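Side-chain contacts in congerin-1 (Conger myriaster, PDB 1C1L), which binds beta-galactosides such as lactose as a homodimeric galectin, though its physiological role is not yet known: residues 47-52 / 58-63; 70-75 / 113-118. One frame throughout, in Å; residues are numbered along the deposited sequence.

Contact 1: residues 47-52 / 58-63; sequences DHRFNY and TIVMNS. With GAL (beta-D-galactopyranose), chain B; BGC (beta-D-glucopyranose), chain C.
With its CG anti to the carbonyl carbon (chi1 -58°) and its chain extended from CG to NE, Arg49 crosses Val60 and carries its guanidinium to the bound lactose. Val60 CG2 is likewise anti to the carbonyl carbon, and this methyl lies against one face of the guanidinium, 3.7 Å from Arg49 NE, while CE2 of Tyr52 lies over the rim of the opposite face. Rotation is fixed from the edge: Arg49 NE meets Asp47 OD2 at 2.9 Å in a straight salt bridge, in the guanidinium plane but 36° above that of the carboxylate, and OD2 has a second salt bridge with Arg30. The far edge serves the sugar, Arg49 NH1 donating to O3 of glucose (2.8 Å) and Arg49 NH2 to both O4 and O5 of galactose (3.0 Å each); NH1 also pairs with Asp55. Beneath these groups, the antiparallel hairpin strands pair Asp47 with Val60 and Arg49 with Thr58 through two backbone hydrogen bonds each. On the other face of the sheet, Ile59 CG1 makes a CH-pi contact over the His48 ring, 4.0 Å from its centroid. Flanked at the rim by a methyl and a ring atom, and tied by Asp47 in its plane, the arginine probably meets both sugars already oriented.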
ATOM      1  N   ASP A  47     -14.308  -9.434   9.772  1.00  7.21           N
ATOM      2  CA  ASP A  47     -14.013  -9.243  11.176  1.00  7.61           C
ATOM      3  C   ASP A  47     -13.575 -10.531  11.877  1.00  7.96           C
ATOM      4  O   ASP A  47     -14.294 -11.537  11.856  1.00  9.81           O
ATOM      5  CB  ASP A  47     -15.272  -8.659  11.832  1.00  7.61           C
ATOM      6  CG  ASP A  47     -15.043  -7.894  13.121  1.00  9.23           C
ATOM      7  OD1 ASP A  47     -13.964  -7.370  13.369  1.00  8.09           O
ATOM      8  OD2 ASP A  47     -15.979  -7.809  13.894  1.00  7.80           O
ATOM      9  N   HIS A  48     -12.349 -10.564  12.405  1.00  6.32           N
ATOM     10  CA  HIS A  48     -11.874 -11.689  13.196  1.00  6.86           C
ATOM     11  C   HIS A  48     -12.089 -11.319  14.642  1.00  7.87           C
ATOM     12  O   HIS A  48     -11.453 -10.400  15.161  1.00  6.66           O
ATOM     13  CB  HIS A  48     -10.375 -11.976  12.980  1.00  8.49           C
ATOM     14  CG  HIS A  48     -10.101 -12.798  11.723  1.00  8.87           C
ATOM     15  ND1 HIS A  48     -10.067 -12.348  10.488  1.00 10.41           N
ATOM     16  CD2 HIS A  48      -9.865 -14.154  11.646  1.00 11.29           C
ATOM     17  CE1 HIS A  48      -9.837 -13.324   9.662  1.00 10.60           C
ATOM     18  NE2 HIS A  48      -9.716 -14.419  10.362  1.00 11.28           N
ATOM     19  N   ARG A  49     -13.035 -11.995  15.275  1.00  6.54           N
ATOM     20  CA  ARG A  49     -13.388 -11.726  16.655  1.00  7.68           C
ATOM     21  C   ARG A  49     -12.788 -12.793  17.547  1.00  9.12           C
ATOM     22  O   ARG A  49     -13.148 -13.977  17.488  1.00  9.46           O
ATOM     23  CB  ARG A  49     -14.912 -11.714  16.808  1.00  7.41           C
ATOM     24  CG  ARG A  49     -15.585 -10.684  15.924  1.00  8.49           C
ATOM     25  CD  ARG A  49     -17.084 -10.733  16.086  1.00  8.09           C
ATOM     26  NE  ARG A  49     -17.632  -9.604  15.368  1.00  7.90           N
ATOM     27  CZ  ARG A  49     -18.909  -9.253  15.314  1.00  8.19           C
ATOM     28  NH1 ARG A  49     -19.835  -9.963  15.938  1.00  7.42           N
ATOM     29  NH2 ARG A  49     -19.253  -8.184  14.608  1.00  8.35           N
ATOM     30  N   PHE A  50     -11.835 -12.349  18.349  1.00  8.65           N
ATOM     31  CA  PHE A  50     -11.129 -13.213  19.274  1.00 10.80           C
ATOM     32  C   PHE A  50     -11.948 -13.388  20.544  1.00 12.38           C
ATOM     33  O   PHE A  50     -12.482 -14.465  20.802  1.00 12.58           O
ATOM     34  CB  PHE A  50      -9.757 -12.614  19.616  1.00 11.19           C
ATOM     35  CG  PHE A  50      -8.838 -12.593  18.411  1.00 11.49           C
ATOM     36  CD1 PHE A  50      -8.985 -11.602  17.438  1.00 12.44           C
ATOM     37  CD2 PHE A  50      -7.863 -13.581  18.280  1.00 12.91           C
ATOM     38  CE1 PHE A  50      -8.150 -11.606  16.326  1.00 13.12           C
ATOM     39  CE2 PHE A  50      -7.032 -13.576  17.160  1.00 13.53           C
ATOM     40  CZ  PHE A  50      -7.176 -12.591  16.187  1.00 13.41           C
ATOM     41  N   ASN A  51     -12.135 -12.308  21.281  1.00 15.03           N
ATOM     42  CA  ASN A  51     -12.782 -12.354  22.582  1.00 17.00           C
ATOM     43  C   ASN A  51     -13.697 -11.157  22.559  1.00 16.61           C
ATOM     44  O   ASN A  51     -13.337 -10.008  22.850  1.00 18.11           O
ATOM     45  CB  ASN A  51     -11.707 -12.247  23.668  1.00 19.68           C
ATOM     46  CG  ASN A  51     -12.257 -11.995  25.066  1.00 22.36           C
ATOM     47  OD1 ASN A  51     -13.423 -12.271  25.346  1.00 24.25           O
ATOM     48  ND2 ASN A  51     -11.481 -11.452  25.999  1.00 23.00           N
ATOM     49  N   TYR A  52     -14.890 -11.422  22.072  1.00 14.51           N
ATOM     50  CA  TYR A  52     -15.839 -10.362  21.874  1.00 16.09           C
ATOM     51  C   TYR A  52     -17.185 -10.851  22.367  1.00 17.16           C
ATOM     52  O   TYR A  52     -18.087 -11.190  21.600  1.00 16.21           O
ATOM     53  CB  TYR A  52     -15.832 -10.017  20.384  1.00 15.42           C
ATOM     54  CG  TYR A  52     -16.701  -8.823  20.044  1.00 14.58           C
ATOM     55  CD1 TYR A  52     -16.332  -7.567  20.521  1.00 13.55           C
ATOM     56  CD2 TYR A  52     -17.838  -8.972  19.256  1.00 12.93           C
ATOM     57  CE1 TYR A  52     -17.094  -6.452  20.205  1.00 13.54           C
ATOM     58  CE2 TYR A  52     -18.614  -7.863  18.935  1.00 13.71           C
ATOM     59  CZ  TYR A  52     -18.224  -6.608  19.413  1.00 13.30           C
ATOM     60  OH  TYR A  52     -18.942  -5.488  19.069  1.00 15.03           O
ATOM     61  N   THR A  58     -14.541 -16.196  16.179  1.00  8.24           N
ATOM     62  CA  THR A  58     -15.527 -16.211  15.114  1.00  9.15           C
ATOM     63  C   THR A  58     -15.141 -15.182  14.052  1.00  8.04           C
ATOM     64  O   THR A  58     -14.650 -14.099  14.381  1.00  8.92           O
ATOM     65  CB  THR A  58     -16.937 -15.860  15.666  1.00  9.77           C
ATOM     66  OG1 THR A  58     -17.194 -16.724  16.768  1.00 12.51           O
ATOM     67  CG2 THR A  58     -18.034 -16.001  14.613  1.00 11.90           C
ATOM     68  N   ILE A  59     -15.289 -15.546  12.788  1.00  7.14           N
ATOM     69  CA  ILE A  59     -15.096 -14.644  11.657  1.00  8.60           C
ATOM     70  C   ILE A  59     -16.506 -14.224  11.280  1.00  8.54           C
ATOM     71  O   ILE A  59     -17.401 -15.068  11.110  1.00  9.30           O
ATOM     72  CB  ILE A  59     -14.461 -15.353  10.432  1.00  9.88           C
ATOM     73  CG1 ILE A  59     -13.049 -15.829  10.736  1.00 11.05           C
ATOM     74  CG2 ILE A  59     -14.426 -14.365   9.252  1.00 11.14           C
ATOM     75  CD1 ILE A  59     -12.545 -16.836   9.683  1.00 11.31           C
ATOM     76  N   VAL A  60     -16.709 -12.923  11.147  1.00  7.34           N
ATOM     77  CA  VAL A  60     -17.968 -12.348  10.734  1.00  7.81           C
ATOM     78  C   VAL A  60     -17.679 -11.544   9.473  1.00  8.52           C
ATOM     79  O   VAL A  60     -16.783 -10.691   9.464  1.00  9.74           O
ATOM     80  CB  VAL A  60     -18.535 -11.412  11.819  1.00  8.12           C
ATOM     81  CG1 VAL A  60     -19.806 -10.736  11.322  1.00 10.25           C
ATOM     82  CG2 VAL A  60     -18.850 -12.214  13.079  1.00  8.89           C
ATOM     83  N   MET A  61     -18.443 -11.778   8.430  1.00  7.28           N
ATOM     84  CA  MET A  61     -18.341 -11.061   7.172  1.00  8.25           C
ATOM     85  C   MET A  61     -19.657 -10.353   6.911  1.00  7.69           C
ATOM     86  O   MET A  61     -20.746 -10.905   7.140  1.00  6.85           O
ATOM     87  CB  MET A  61     -18.064 -12.022   6.036  1.00  9.34           C
ATOM     88  CG  MET A  61     -16.700 -12.665   6.169  1.00 11.18           C
ATOM     89  SD  MET A  61     -16.433 -13.886   4.870  1.00 17.47           S
ATOM     90  CE  MET A  61     -17.182 -15.277   5.667  1.00 16.78           C
ATOM     91  N   ASN A  62     -19.565  -9.116   6.441  1.00  5.99           N
ATOM     92  CA  ASN A  62     -20.748  -8.348   6.141  1.00  5.88           C
ATOM     93  C   ASN A  62     -20.363  -7.209   5.205  1.00  7.41           C
ATOM     94  O   ASN A  62     -19.187  -7.093   4.825  1.00  6.63           O
ATOM     95  CB  ASN A  62     -21.320  -7.805   7.441  1.00  5.38           C
ATOM     96  CG  ASN A  62     -22.824  -7.582   7.370  1.00  6.89           C
ATOM     97  OD1 ASN A  62     -23.447  -7.578   6.306  1.00  6.45           O
ATOM     98  ND2 ASN A  62     -23.467  -7.350   8.504  1.00  6.70           N
ATOM     99  N   SER A  63     -21.331  -6.380   4.853  1.00  6.98           N
ATOM    100  CA  SER A  63     -21.171  -5.184   4.053  1.00  6.34           C
ATOM    101  C   SER A  63     -22.119  -4.129   4.621  1.00  7.49           C
ATOM    102  O   SER A  63     -22.973  -4.412   5.484  1.00  7.23           O
ATOM    103  CB  SER A  63     -21.523  -5.521   2.610  1.00  6.44           C
ATOM    104  OG  SER A  63     -22.886  -5.888   2.462  1.00  6.95           O
TER
HETATM  105  C1  GAL B   2     -21.683  -5.474  14.467  1.00  9.28           C
HETATM  106  C2  GAL B   2     -20.456  -4.697  14.944  1.00  8.00           C
HETATM  107  C3  GAL B   2     -19.798  -3.959  13.777  1.00  7.43           C
HETATM  108  C4  GAL B   2     -19.533  -4.920  12.604  1.00  6.15           C
HETATM  109  C5  GAL B   2     -20.803  -5.690  12.262  1.00  7.37           C
HETATM  110  C6  GAL B   2     -20.573  -6.724  11.181  1.00  5.80           C
HETATM  111  O2  GAL B   2     -20.861  -3.759  15.934  1.00  8.83           O
HETATM  112  O3  GAL B   2     -18.581  -3.385  14.226  1.00  7.71           O
HETATM  113  O4  GAL B   2     -18.497  -5.816  12.976  1.00  4.59           O
HETATM  114  O5  GAL B   2     -21.318  -6.376  13.430  1.00  7.19           O
HETATM  115  O6  GAL B   2     -21.775  -7.374  10.852  1.00  8.41           O
HETATM  116  C2  BGC C   1     -24.695  -9.064  15.638  1.00 10.84           C
HETATM  117  C3  BGC C   1     -23.344  -8.349  15.806  1.00  9.58           C
HETATM  118  C4  BGC C   1     -23.435  -6.946  15.233  1.00 10.23           C
HETATM  119  C5  BGC C   1     -24.599  -6.195  15.896  1.00 10.60           C
HETATM  120  C6  BGC C   1     -24.766  -4.788  15.363  1.00 10.29           C
HETATM  121  C1  BGC C   1     -25.824  -8.222  16.230  1.00 10.26           C
HETATM  122  O1  BGC C   1     -27.035  -8.806  15.944  1.00 13.02           O
HETATM  123  O2  BGC C   1     -24.644 -10.321  16.297  1.00 11.39           O
HETATM  124  O3  BGC C   1     -22.339  -9.084  15.134  1.00  8.39           O
HETATM  125  O4  BGC C   1     -22.192  -6.238  15.495  1.00  8.81           O
HETATM  126  O5  BGC C   1     -25.814  -6.914  15.631  1.00 11.41           O
HETATM  127  O6  BGC C   1     -25.010  -4.782  13.965  1.00 13.54           O

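Contact 2: residues 70-75 / 113-118; sequences GWETEQ and NRYSKE. With GAL (beta-D-galactopyranose), chain B; BGC (beta-D-glucopyranose), chain C.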
ATOM      1  N   GLY A  70     -25.877   0.440   8.671  1.00  9.65           N
ATOM      2  CA  GLY A  70     -26.383  -0.269   7.508  1.00  8.14           C
ATOM      3  C   GLY A  70     -25.888  -1.694   7.429  1.00  7.57           C
ATOM      4  O   GLY A  70     -25.958  -2.253   6.334  1.00  8.19           O
ATOM      5  N   TRP A  71     -25.349  -2.302   8.481  1.00  7.66           N
ATOM      6  CA  TRP A  71     -24.846  -3.673   8.409  1.00  7.77           C
ATOM      7  C   TRP A  71     -25.961  -4.601   7.971  1.00  7.42           C
ATOM      8  O   TRP A  71     -27.083  -4.504   8.484  1.00  8.55           O
ATOM      9  CB  TRP A  71     -24.310  -4.133   9.753  1.00  6.81           C
ATOM     10  CG  TRP A  71     -23.119  -3.321  10.226  1.00  7.32           C
ATOM     11  CD1 TRP A  71     -23.187  -2.545  11.349  1.00  7.61           C
ATOM     12  CD2 TRP A  71     -21.888  -3.267   9.617  1.00  7.57           C
ATOM     13  NE1 TRP A  71     -21.992  -2.006  11.464  1.00  8.24           N
ATOM     14  CE2 TRP A  71     -21.187  -2.412  10.468  1.00  7.61           C
ATOM     15  CE3 TRP A  71     -21.273  -3.839   8.508  1.00  9.84           C
ATOM     16  CZ2 TRP A  71     -19.852  -2.092  10.184  1.00  8.97           C
ATOM     17  CZ3 TRP A  71     -19.944  -3.522   8.227  1.00  8.84           C
ATOM     18  CH2 TRP A  71     -19.233  -2.660   9.068  1.00  8.65           C
ATOM     19  N   GLU A  72     -25.643  -5.471   7.028  1.00  6.66           N
ATOM     20  CA  GLU A  72     -26.652  -6.329   6.439  1.00  6.64           C
ATOM     21  C   GLU A  72     -26.582  -7.749   6.998  1.00  7.40           C
ATOM     22  O   GLU A  72     -26.299  -7.930   8.186  1.00  7.60           O
ATOM     23  CB  GLU A  72     -26.450  -6.272   4.935  1.00  7.33           C
ATOM     24  CG  GLU A  72     -26.544  -4.863   4.345  1.00  8.02           C
ATOM     25  CD  GLU A  72     -26.632  -4.799   2.838  1.00 10.43           C
ATOM     26  OE1 GLU A  72     -26.918  -5.809   2.212  1.00 11.63           O
ATOM     27  OE2 GLU A  72     -26.426  -3.728   2.283  1.00  9.76           O
ATOM     28  N   THR A  73     -26.854  -8.796   6.199  1.00  7.60           N
ATOM     29  CA  THR A  73     -26.760 -10.168   6.676  1.00  8.87           C
ATOM     30  C   THR A  73     -25.329 -10.645   6.895  1.00  9.04           C
ATOM     31  O   THR A  73     -24.492 -10.666   6.004  1.00  9.13           O
ATOM     32  CB  THR A  73     -27.460 -11.101   5.650  1.00  9.82           C
ATOM     33  OG1 THR A  73     -28.789 -10.590   5.527  1.00 14.09           O
ATOM     34  CG2 THR A  73     -27.472 -12.576   6.055  1.00 10.47           C
ATOM     35  N   GLU A  74     -25.031 -11.009   8.134  1.00  7.63           N
ATOM     36  CA  GLU A  74     -23.746 -11.585   8.465  1.00  7.69           C
ATOM     37  C   GLU A  74     -23.610 -13.002   7.950  1.00  9.11           C
ATOM     38  O   GLU A  74     -24.581 -13.769   7.872  1.00  9.89           O
ATOM     39  CB  GLU A  74     -23.546 -11.648   9.964  1.00  7.26           C
ATOM     40  CG  GLU A  74     -23.580 -10.276  10.588  1.00  8.30           C
ATOM     41  CD  GLU A  74     -23.298 -10.262  12.082  1.00 10.37           C
ATOM     42  OE1 GLU A  74     -23.446 -11.281  12.746  1.00 12.41           O
ATOM     43  OE2 GLU A  74     -22.926  -9.215  12.587  1.00  9.64           O
ATOM     44  N   GLN A  75     -22.406 -13.313   7.487  1.00  8.99           N
ATOM     45  CA  GLN A  75     -22.003 -14.672   7.212  1.00 10.00           C
ATOM     46  C   GLN A  75     -20.860 -14.890   8.198  1.00 10.38           C
ATOM     47  O   GLN A  75     -19.978 -14.053   8.400  1.00 10.64           O
ATOM     48  CB  GLN A  75     -21.537 -14.836   5.770  1.00  9.52           C
ATOM     49  CG  GLN A  75     -22.750 -14.680   4.847  1.00 12.49           C
ATOM     50  CD  GLN A  75     -22.533 -15.268   3.464  1.00 14.29           C
ATOM     51  OE1 GLN A  75     -21.623 -16.072   3.276  1.00 15.79           O
ATOM     52  NE2 GLN A  75     -23.359 -14.967   2.478  1.00 10.94           N
ATOM     53  N   ASN A 113     -20.521 -10.549  -3.800  1.00 10.28           N
ATOM     54  CA  ASN A 113     -20.194  -9.194  -4.201  1.00  9.03           C
ATOM     55  C   ASN A 113     -21.584  -8.592  -4.327  1.00  8.67           C
ATOM     56  O   ASN A 113     -22.223  -8.542  -5.383  1.00  9.84           O
ATOM     57  CB  ASN A 113     -19.466  -9.185  -5.545  1.00  9.65           C
ATOM     58  CG  ASN A 113     -19.061  -7.808  -6.047  1.00  9.83           C
ATOM     59  OD1 ASN A 113     -19.560  -6.773  -5.589  1.00  9.63           O
ATOM     60  ND2 ASN A 113     -18.143  -7.698  -6.992  1.00 10.99           N
ATOM     61  N   ARG A 114     -22.099  -8.118  -3.202  1.00  8.93           N
ATOM     62  CA  ARG A 114     -23.458  -7.599  -3.107  1.00  8.94           C
ATOM     63  C   ARG A 114     -23.798  -6.414  -3.993  1.00  9.20           C
ATOM     64  O   ARG A 114     -24.908  -6.293  -4.515  1.00 10.61           O
ATOM     65  CB  ARG A 114     -23.719  -7.249  -1.646  1.00  7.76           C
ATOM     66  CG  ARG A 114     -23.804  -8.526  -0.827  1.00  8.47           C
ATOM     67  CD  ARG A 114     -23.945  -8.244   0.654  1.00  8.53           C
ATOM     68  NE  ARG A 114     -24.287  -9.457   1.381  1.00  8.34           N
ATOM     69  CZ  ARG A 114     -24.306  -9.527   2.717  1.00  7.88           C
ATOM     70  NH1 ARG A 114     -23.964  -8.508   3.505  1.00  6.91           N
ATOM     71  NH2 ARG A 114     -24.646 -10.686   3.269  1.00  7.77           N
ATOM     72  N   TYR A 115     -22.824  -5.552  -4.240  1.00  8.63           N
ATOM     73  CA  TYR A 115     -23.059  -4.330  -4.983  1.00  8.96           C
ATOM     74  C   TYR A 115     -22.500  -4.368  -6.406  1.00  9.62           C
ATOM     75  O   TYR A 115     -22.416  -3.326  -7.049  1.00 12.00           O
ATOM     76  CB  TYR A 115     -22.471  -3.155  -4.173  1.00  8.67           C
ATOM     77  CG  TYR A 115     -22.885  -3.198  -2.703  1.00  9.45           C
ATOM     78  CD1 TYR A 115     -24.229  -3.365  -2.348  1.00  9.52           C
ATOM     79  CD2 TYR A 115     -21.899  -3.130  -1.726  1.00  9.71           C
ATOM     80  CE1 TYR A 115     -24.576  -3.476  -1.000  1.00  9.40           C
ATOM     81  CE2 TYR A 115     -22.242  -3.237  -0.382  1.00 10.81           C
ATOM     82  CZ  TYR A 115     -23.580  -3.414  -0.037  1.00 10.57           C
ATOM     83  OH  TYR A 115     -23.926  -3.553   1.283  1.00 11.74           O
ATOM     84  N   SER A 116     -22.133  -5.539  -6.924  1.00 11.03           N
ATOM     85  CA  SER A 116     -21.598  -5.678  -8.279  1.00 12.68           C
ATOM     86  C   SER A 116     -20.482  -4.693  -8.623  1.00 13.70           C
ATOM     87  O   SER A 116     -20.458  -3.994  -9.637  1.00 14.03           O
ATOM     88  CB  SER A 116     -22.759  -5.564  -9.274  1.00 13.64           C
ATOM     89  OG  SER A 116     -23.680  -6.621  -9.011  1.00 17.21           O
ATOM     90  N   LYS A 117     -19.501  -4.681  -7.742  1.00 12.70           N
ATOM     91  CA  LYS A 117     -18.357  -3.806  -7.876  1.00 14.11           C
ATOM     92  C   LYS A 117     -17.301  -4.451  -8.747  1.00 12.50           C
ATOM     93  O   LYS A 117     -17.100  -5.658  -8.709  1.00 11.24           O
ATOM     94  CB  LYS A 117     -17.751  -3.494  -6.517  1.00 14.11           C
ATOM     95  CG  LYS A 117     -18.693  -2.696  -5.635  1.00 17.77           C
ATOM     96  CD  LYS A 117     -19.033  -1.408  -6.359  1.00 20.81           C
ATOM     97  CE  LYS A 117     -19.639  -0.461  -5.368  1.00 25.12           C
ATOM     98  NZ  LYS A 117     -19.770   0.819  -6.028  1.00 30.48           N
ATOM     99  N   GLU A 118     -16.668  -3.631  -9.581  1.00 14.49           N
ATOM    100  CA  GLU A 118     -15.576  -4.082 -10.419  1.00 16.07           C
ATOM    101  C   GLU A 118     -14.274  -3.353 -10.129  1.00 15.62           C
ATOM    102  O   GLU A 118     -13.248  -3.655 -10.743  1.00 16.66           O
ATOM    103  CB  GLU A 118     -15.945  -3.881 -11.877  1.00 18.25           C
ATOM    104  CG  GLU A 118     -16.979  -4.928 -12.248  1.00 23.24           C
ATOM    105  CD  GLU A 118     -17.515  -4.836 -13.656  1.00 26.66           C
ATOM    106  OE1 GLU A 118     -17.976  -3.770 -14.062  1.00 29.05           O
ATOM    107  OE2 GLU A 118     -17.476  -5.854 -14.336  1.00 28.97           O
TER
HETATM  108  C1  GAL B   2     -21.683  -5.474  14.467  1.00  9.28           C
HETATM  109  C2  GAL B   2     -20.456  -4.697  14.944  1.00  8.00           C
HETATM  110  C3  GAL B   2     -19.798  -3.959  13.777  1.00  7.43           C
HETATM  111  C4  GAL B   2     -19.533  -4.920  12.604  1.00  6.15           C
HETATM  112  C5  GAL B   2     -20.803  -5.690  12.262  1.00  7.37           C
HETATM  113  C6  GAL B   2     -20.573  -6.724  11.181  1.00  5.80           C
HETATM  114  O2  GAL B   2     -20.861  -3.759  15.934  1.00  8.83           O
HETATM  115  O3  GAL B   2     -18.581  -3.385  14.226  1.00  7.71           O
HETATM  116  O4  GAL B   2     -18.497  -5.816  12.976  1.00  4.59           O
HETATM  117  O5  GAL B   2     -21.318  -6.376  13.430  1.00  7.19           O
HETATM  118  O6  GAL B   2     -21.775  -7.374  10.852  1.00  8.41           O
HETATM  119  C2  BGC C   1     -24.695  -9.064  15.638  1.00 10.84           C
HETATM  120  C3  BGC C   1     -23.344  -8.349  15.806  1.00  9.58           C
HETATM  121  C4  BGC C   1     -23.435  -6.946  15.233  1.00 10.23           C
HETATM  122  C5  BGC C   1     -24.599  -6.195  15.896  1.00 10.60           C
HETATM  123  C6  BGC C   1     -24.766  -4.788  15.363  1.00 10.29           C
HETATM  124  C1  BGC C   1     -25.824  -8.222  16.230  1.00 10.26           C
HETATM  125  O1  BGC C   1     -27.035  -8.806  15.944  1.00 13.02           O
HETATM  126  O2  BGC C   1     -24.644 -10.321  16.297  1.00 11.39           O
HETATM  127  O3  BGC C   1     -22.339  -9.084  15.134  1.00  8.39           O
HETATM  128  O4  BGC C   1     -22.192  -6.238  15.495  1.00  8.81           O
HETATM  129  O5  BGC C   1     -25.814  -6.914  15.631  1.00 11.41           O
HETATM  130  O6  BGC C   1     -25.010  -4.782  13.965  1.00 13.54           O
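Three hydrogen bonds, one of them weak, join the loop 70-75 to the loop 113-118, and all come from the side chains of Arg114 and Tyr115. Arg114, extended from CG to NE, ends at the carbonyl of Thr73. Its NH2 reaches Thr73 O at 2.7 Å on a lone pair, in the carbonyl plane, and the oxygen lies within the guanidinium plane as well; NH1 adds a weak bond to the same atom, so one acceptor receives two N-H groups. NH1 is also hydrogen-bonded to Asn62 and Ser63. Tyr115 OH donates to Glu72 OE2 (2.7 Å), the oxygen sitting at the edge of the phenol ring while the hydroxyl approaches from well above the carboxylate plane, with ring and carboxylate planes 70° apart.

The charges of Glu72 and Arg114 meet less directly. The two side chains slide past each other in opposite directions, their flat groups almost parallel, and Glu72 OE1 stays 4.2 Å from Arg114 NH1 with no N-H aimed at it, leaving only a long electrostatic attraction.

In the galectin beta-sandwich, 70-75 leads into the edge strand 75-77 of the sugar-binding sheet, whereas 113-118 follows strand 108-112 of the other sheet. Beside the type I turn from Asn113 to Ser116, the Asn113 side chain hydrogen-bonds the backbone of Lys117, OD1 accepting from its N and ND2 donating to its O.

Trp71 and Glu74 of the loop 70-75 face the sugar. Trp71 presents one ring face to galactose, with GAL C5 3.7 Å above its centre, the CH-pi stack characteristic of galectins. Glu74 OE2 accepts hydrogen bonds from galactose O6 (2.8 Å) and glucose O3 (2.6 Å), while its OE1 forms a salt bridge with Arg76.

In the fold
Lactose is shared by the two contacts, whose centres lie 15 Å apart. Contact 1 supplies Asn62, whose ND2 gives a nearly straight hydrogen bond to galactose O6 at 2.9 Å, the hydroxyl that also meets Glu74 of contact 2; glucose O3 is likewise held between Arg49 and Glu74. The strand 58-63 joins the contacts directly: Met61 N lies 2.7 Å from Gln75 O, a probable backbone hydrogen bond to the neighbouring strand, and Ser63 OG is 2.8 Å from Tyr115 OH. Residues 113-118 make no contact with the sugar among these groups, but through Arg114 and Tyr115 they form a second shell behind Asn62 and the 70-75 loop.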